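Local coordinates for protein KLLA0B12012p (Kluyveromyces lactis, PDB 6Y3P) that probably binds ATP as an ATP-grasp enzyme of the tubulin-tyrosine ligase family and directly partners the mRNA decapping enzyme Dcp2, at residues 88-102 against 302-316. Sequence-based numbering, arbitrary orientation.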
loop_
_atom_site.group_PDB
_atom_site.type_symbol
_atom_site.label_atom_id
_atom_site.label_comp_id
_atom_site.label_asym_id
_atom_site.label_seq_id
_atom_site.Cartn_x
_atom_site.Cartn_y
_atom_site.Cartn_z
ATOM N N HIS A 88 10.560 -8.506 4.386
ATOM C CA HIS A 88 11.946 -8.467 4.848
ATOM C C HIS A 88 12.279 -7.185 5.562
ATOM O O HIS A 88 12.915 -7.238 6.609
ATOM C CB HIS A 88 12.933 -8.771 3.721
ATOM C CG HIS A 88 13.001 -10.229 3.393
ATOM N ND1 HIS A 88 13.842 -11.090 4.093
ATOM C CD2 HIS A 88 12.296 -10.948 2.486
ATOM C CE1 HIS A 88 13.639 -12.291 3.573
ATOM N NE2 HIS A 88 12.716 -12.259 2.604
ATOM N N THR A 89 11.804 -6.045 5.049
ATOM C CA THR A 89 12.016 -4.738 5.691
ATOM C C THR A 89 11.411 -4.742 7.105
ATOM O O THR A 89 12.090 -4.345 8.051
ATOM C CB THR A 89 11.404 -3.584 4.861
ATOM O OG1 THR A 89 11.548 -3.851 3.472
ATOM C CG2 THR A 89 12.033 -2.241 5.185
ATOM N N ILE A 90 10.160 -5.216 7.242
ATOM C CA ILE A 90 9.456 -5.252 8.526
ATOM C C ILE A 90 10.122 -6.254 9.482
ATOM O O ILE A 90 10.451 -5.857 10.605
ATOM C CB ILE A 90 7.916 -5.441 8.373
ATOM C CG1 ILE A 90 7.313 -4.186 7.700
ATOM C CG2 ILE A 90 7.233 -5.728 9.733
ATOM C CD1 ILE A 90 5.886 -4.253 7.263
ATOM N N HIS A 91 10.384 -7.506 9.023
ATOM C CA HIS A 91 11.035 -8.540 9.837
ATOM C C HIS A 91 12.343 -8.080 10.434
ATOM O O HIS A 91 12.562 -8.290 11.633
ATOM C CB HIS A 91 11.277 -9.837 9.053
ATOM C CG HIS A 91 10.049 -10.473 8.490
ATOM N ND1 HIS A 91 8.807 -10.327 9.094
ATOM C CD2 HIS A 91 9.914 -11.253 7.387
ATOM C CE1 HIS A 91 7.954 -10.996 8.329
ATOM N NE2 HIS A 91 8.573 -11.580 7.294
ATOM N N SER A 92 13.214 -7.441 9.618
ATOM C CA SER A 92 14.523 -7.006 10.106
ATOM C C SER A 92 14.444 -5.834 11.067
ATOM O O SER A 92 15.331 -5.675 11.902
ATOM C CB SER A 92 15.487 -6.725 8.957
ATOM O OG SER A 92 14.950 -5.779 8.052
ATOM N N TYR A 93 13.383 -5.027 10.973
ATOM C CA TYR A 93 13.184 -3.887 11.858
ATOM C C TYR A 93 12.590 -4.275 13.232
ATOM O O TYR A 93 12.991 -3.695 14.235
ATOM C CB TYR A 93 12.290 -2.876 11.151
ATOM C CG TYR A 93 11.846 -1.698 11.987
ATOM C CD1 TYR A 93 12.707 -0.634 12.241
ATOM C CD2 TYR A 93 10.542 -1.609 12.452
ATOM C CE1 TYR A 93 12.281 0.483 12.956
ATOM C CE2 TYR A 93 10.104 -0.496 13.166
ATOM C CZ TYR A 93 10.976 0.549 13.417
ATOM O OH TYR A 93 10.531 1.645 14.111
ATOM N N VAL A 94 11.602 -5.191 13.266
ATOM C CA VAL A 94 10.919 -5.606 14.499
ATOM C C VAL A 94 11.849 -6.389 15.445
ATOM O O VAL A 94 11.583 -6.442 16.657
ATOM C CB VAL A 94 9.565 -6.345 14.273
ATOM C CG1 VAL A 94 8.490 -5.397 13.732
ATOM C CG2 VAL A 94 9.722 -7.578 13.386
ATOM N N VAL A 95 12.939 -6.975 14.892
ATOM C CA VAL A 95 13.962 -7.712 15.638
ATOM C C VAL A 95 14.496 -6.806 16.767
ATOM O O VAL A 95 14.465 -7.207 17.932
ATOM C CB VAL A 95 15.074 -8.265 14.688
ATOM C CG1 VAL A 95 16.388 -8.540 15.417
ATOM C CG2 VAL A 95 14.595 -9.510 13.960
ATOM N N LYS A 96 14.898 -5.567 16.426
ATOM C CA LYS A 96 15.398 -4.591 17.393
ATOM C C LYS A 96 14.317 -3.593 17.842
ATOM O O LYS A 96 14.647 -2.606 18.509
ATOM C CB LYS A 96 16.619 -3.857 16.824
ATOM C CG LYS A 96 17.821 -3.856 17.773
ATOM C CD LYS A 96 18.684 -5.106 17.634
ATOM C CE LYS A 96 19.591 -5.294 18.819
ATOM N NZ LYS A 96 20.321 -6.578 18.721
ATOM N N ASN A 97 13.038 -3.839 17.478
ATOM C CA ASN A 97 11.907 -2.963 17.822
ATOM C C ASN A 97 10.681 -3.799 18.175
ATOM O O ASN A 97 9.726 -3.893 17.399
ATOM C CB ASN A 97 11.604 -1.942 16.702
ATOM C CG ASN A 97 12.722 -0.971 16.447
ATOM O OD1 ASN A 97 12.819 0.078 17.083
ATOM N ND2 ASN A 97 13.612 -1.305 15.527
ATOM N N ARG A 98 10.754 -4.437 19.355
ATOM C CA ARG A 98 9.763 -5.327 19.970
ATOM C C ARG A 98 8.433 -4.618 20.230
ATOM O O ARG A 98 7.383 -5.241 20.068
ATOM C CB ARG A 98 10.316 -5.879 21.323
ATOM C CG ARG A 98 10.512 -7.407 21.396
ATOM C CD ARG A 98 10.217 -8.006 22.787
ATOM N NE ARG A 98 9.489 -9.287 22.718
ATOM C CZ ARG A 98 8.164 -9.406 22.588
ATOM N NH1 ARG A 98 7.397 -8.327 22.494
ATOM N NH2 ARG A 98 7.600 -10.605 22.537
ATOM N N GLU A 99 8.467 -3.333 20.662
ATOM C CA GLU A 99 7.241 -2.599 21.024
ATOM C C GLU A 99 6.450 -2.034 19.833
ATOM O O GLU A 99 5.289 -1.658 20.016
ATOM C CB GLU A 99 7.500 -1.497 22.083
ATOM C CG GLU A 99 8.650 -0.534 21.824
ATOM C CD GLU A 99 9.068 0.252 23.057
ATOM O OE1 GLU A 99 9.346 -0.379 24.105
ATOM O OE2 GLU A 99 9.120 1.501 22.978
ATOM N N SER A 100 7.059 -2.025 18.629
ATOM C CA SER A 100 6.502 -1.522 17.378
ATOM C C SER A 100 5.143 -2.144 17.014
ATOM O O SER A 100 4.937 -3.358 17.189
ATOM C CB SER A 100 7.515 -1.699 16.244
ATOM O OG SER A 100 7.111 -1.158 14.994
ATOM N N ILE A 101 4.217 -1.286 16.514
ATOM C CA ILE A 101 2.866 -1.669 16.049
ATOM C C ILE A 101 2.989 -2.682 14.896
ATOM O O ILE A 101 2.147 -3.567 14.772
ATOM C CB ILE A 101 2.004 -0.411 15.672
ATOM C CG1 ILE A 101 0.521 -0.777 15.447
ATOM C CG2 ILE A 101 2.596 0.368 14.480
ATOM C CD1 ILE A 101 -0.447 0.314 15.489
ATOM N N LEU A 102 4.092 -2.600 14.125
ATOM C CA LEU A 102 4.385 -3.481 12.989
ATOM C C LEU A 102 4.498 -4.982 13.348
ATOM O O LEU A 102 4.376 -5.818 12.456
ATOM C CB LEU A 102 5.637 -2.988 12.233
ATOM C CG LEU A 102 5.462 -1.658 11.457
ATOM C CD1 LEU A 102 6.706 -1.336 10.649
ATOM C CD2 LEU A 102 4.236 -1.696 10.534
ATOM N N GLU A 302 0.402 5.285 12.988
ATOM C CA GLU A 302 1.495 4.631 13.667
ATOM C C GLU A 302 2.229 3.645 12.772
ATOM O O GLU A 302 3.460 3.652 12.745
ATOM C CB GLU A 302 0.993 3.985 14.965
ATOM C CG GLU A 302 2.072 3.778 16.007
ATOM C CD GLU A 302 3.042 4.919 16.273
ATOM O OE1 GLU A 302 2.645 6.107 16.198
ATOM O OE2 GLU A 302 4.211 4.606 16.588
ATOM N N ALA A 303 1.472 2.839 12.007
ATOM C CA ALA A 303 1.994 1.809 11.108
ATOM C C ALA A 303 2.789 2.386 9.929
ATOM O O ALA A 303 3.857 1.853 9.587
ATOM C CB ALA A 303 0.873 0.903 10.630
ATOM N N VAL A 304 2.281 3.501 9.343
ATOM C CA VAL A 304 2.913 4.241 8.249
ATOM C C VAL A 304 4.282 4.827 8.727
ATOM O O VAL A 304 5.293 4.653 8.057
ATOM C CB VAL A 304 1.953 5.340 7.681
ATOM C CG1 VAL A 304 2.711 6.326 6.816
ATOM C CG2 VAL A 304 0.791 4.726 6.883
ATOM N N SER A 305 4.286 5.508 9.886
ATOM C CA SER A 305 5.449 6.143 10.536
ATOM C C SER A 305 6.555 5.109 10.810
ATOM O O SER A 305 7.711 5.332 10.474
ATOM C CB SER A 305 5.010 6.810 11.841
ATOM O OG SER A 305 6.125 7.305 12.560
ATOM N N GLU A 306 6.168 3.969 11.404
ATOM C CA GLU A 306 7.029 2.835 11.742
ATOM C C GLU A 306 7.605 2.212 10.487
ATOM O O GLU A 306 8.803 1.916 10.456
ATOM C CB GLU A 306 6.231 1.796 12.550
ATOM C CG GLU A 306 5.946 2.207 13.984
ATOM C CD GLU A 306 7.206 2.432 14.793
ATOM O OE1 GLU A 306 7.951 1.445 14.985
ATOM O OE2 GLU A 306 7.506 3.603 15.130
ATOM N N LEU A 307 6.784 2.071 9.430
ATOM C CA LEU A 307 7.243 1.509 8.154
ATOM C C LEU A 307 8.299 2.366 7.499
ATOM O O LEU A 307 9.302 1.837 7.020
ATOM C CB LEU A 307 6.080 1.197 7.192
ATOM C CG LEU A 307 6.446 0.537 5.853
ATOM C CD1 LEU A 307 7.330 -0.712 6.065
ATOM C CD2 LEU A 307 5.230 0.145 5.106
ATOM N N PHE A 308 8.101 3.675 7.484
ATOM C CA PHE A 308 9.100 4.555 6.902
ATOM C C PHE A 308 10.387 4.584 7.747
ATOM O O PHE A 308 11.473 4.628 7.175
ATOM C CB PHE A 308 8.516 5.943 6.590
ATOM C CG PHE A 308 7.803 5.873 5.255
ATOM C CD1 PHE A 308 8.522 5.738 4.068
ATOM C CD2 PHE A 308 6.415 5.832 5.192
ATOM C CE1 PHE A 308 7.868 5.573 2.852
ATOM C CE2 PHE A 308 5.760 5.669 3.970
ATOM C CZ PHE A 308 6.488 5.537 2.810
ATOM N N LYS A 309 10.283 4.432 9.074
ATOM C CA LYS A 309 11.474 4.340 9.925
ATOM C C LYS A 309 12.223 3.023 9.605
ATOM O O LYS A 309 13.452 3.035 9.448
ATOM C CB LYS A 309 11.125 4.426 11.406
ATOM C CG LYS A 309 10.647 5.805 11.806
ATOM C CD LYS A 309 10.930 6.110 13.269
ATOM C CE LYS A 309 9.715 6.050 14.145
ATOM N NZ LYS A 309 9.924 6.845 15.384
ATOM N N ALA A 310 11.463 1.925 9.411
ATOM C CA ALA A 310 11.983 0.600 9.045
ATOM C C ALA A 310 12.731 0.660 7.728
ATOM O O ALA A 310 13.899 0.295 7.689
ATOM C CB ALA A 310 10.842 -0.411 8.944
ATOM N N ALA A 311 12.052 1.169 6.671
ATOM C CA ALA A 311 12.486 1.310 5.280
ATOM C C ALA A 311 13.776 2.085 5.095
ATOM O O ALA A 311 14.637 1.671 4.329
ATOM C CB ALA A 311 11.379 1.955 4.463
ATOM N N VAL A 312 13.890 3.214 5.782
ATOM C CA VAL A 312 15.014 4.140 5.705
ATOM C C VAL A 312 16.250 3.616 6.438
ATOM O O VAL A 312 17.360 3.765 5.924
ATOM C CB VAL A 312 14.530 5.530 6.208
ATOM C CG1 VAL A 312 15.637 6.389 6.774
ATOM C CG2 VAL A 312 13.763 6.270 5.121
ATOM N N ASN A 313 16.057 2.975 7.603
ATOM C CA ASN A 313 17.131 2.539 8.497
ATOM C C ASN A 313 17.630 1.095 8.352
ATOM O O ASN A 313 18.658 0.782 8.955
ATOM C CB ASN A 313 16.723 2.791 9.946
ATOM C CG ASN A 313 16.519 4.257 10.254
ATOM O OD1 ASN A 313 17.443 5.077 10.133
ATOM N ND2 ASN A 313 15.309 4.619 10.680
ATOM N N VAL A 314 16.964 0.231 7.561
ATOM C CA VAL A 314 17.408 -1.170 7.392
ATOM C C VAL A 314 18.844 -1.279 6.870
ATOM O O VAL A 314 19.285 -0.470 6.045
ATOM C CB VAL A 314 16.462 -2.093 6.584
ATOM C CG1 VAL A 314 15.371 -2.676 7.476
ATOM C CG2 VAL A 314 15.869 -1.376 5.381
ATOM N N ASP A 315 19.568 -2.281 7.402
ATOM C CA ASP A 315 20.960 -2.615 7.081
ATOM C C ASP A 315 21.042 -3.383 5.751
ATOM O O ASP A 315 22.145 -3.647 5.260
ATOM C CB ASP A 315 21.592 -3.443 8.220
ATOM C CG ASP A 315 21.136 -3.066 9.620
ATOM O OD1 ASP A 315 19.954 -3.331 9.953
ATOM O OD2 ASP A 315 21.970 -2.542 10.395
ATOM N N ARG A 316 19.863 -3.744 5.187
ATOM C CA ARG A 316 19.659 -4.451 3.912
ATOM C C ARG A 316 19.138 -3.428 2.860
ATOM O O ARG A 316 19.423 -2.229 2.989
ATOM C CB ARG A 316 18.639 -5.613 4.080
ATOM C CG ARG A 316 18.648 -6.340 5.427
ATOM C CD ARG A 316 17.359 -7.116 5.643
ATOM N NE ARG A 316 17.404 -8.435 5.009
ATOM C CZ ARG A 316 16.506 -9.396 5.198
ATOM N NH1 ARG A 316 15.474 -9.201 6.011
ATOM N NH2 ARG A 316 16.636 -10.564 4.581
HETATM O O HOH W 1 4.758 1.637 17.277
#
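Two helices of the C-terminal ATP-grasp domain of Pby1 cross almost perpendicularly here, and Tyr93 and Ala310 meet at the crossing. The axes of segments 88-95 and 302-313, parts of helices 83-95 and 290-313, approach to 8.9 Å at 92°. Ala310 CB lies over one face of the Tyr93 ring in a CH-pi contact, 3.8 Å from the centroid. Asn97 ND2 lies off-centre over the opposite face and donates to Tyr93 O in a nearly straight bond. Tyr93 CG is anti to the backbone N (chi1 173°), which puts the ring over Ala310 and carries OH to Glu306. There Tyr93 OH donates to Glu306 OE1 at 2.7 Å, from above the carboxylate plane. Ser100 OG donates to the same OE1 at 2.7 Å, on its anti side and closer to that plane. Two hydroxyls thus grip one oxygen of a buried carboxylate, which would probably favour its ionised form.

The other side of helix 290-313 packs on the six-stranded antiparallel sheet, where Val304 and Phe308 meet strands 215-224 and 326-335. The helix is therefore sandwiched between that sheet and segment 88-102. Leu102 reaches it with both methyls: CD1 lies 3.6 Å from Leu307 N, and CD2 touches the backbone at Ala303. Ile101 CG2 rests against the helix backbone at Glu302 C and Ala303 N. A water links Ile101 N to Glu302 OE2.

Beyond the crossing, Thr89 CG2 touches Ala311 CA at 3.6 Å, while its OG1 turns to Tyr85 O and Ala79 O. Val314, just past the helix end, sets CG1 against Ser92 OG. Farther along, the poorly ordered Arg316 makes a weak bond from NH2 to His88 ND1 (2.9 Å), with guanidinium and ring planes 79° apart.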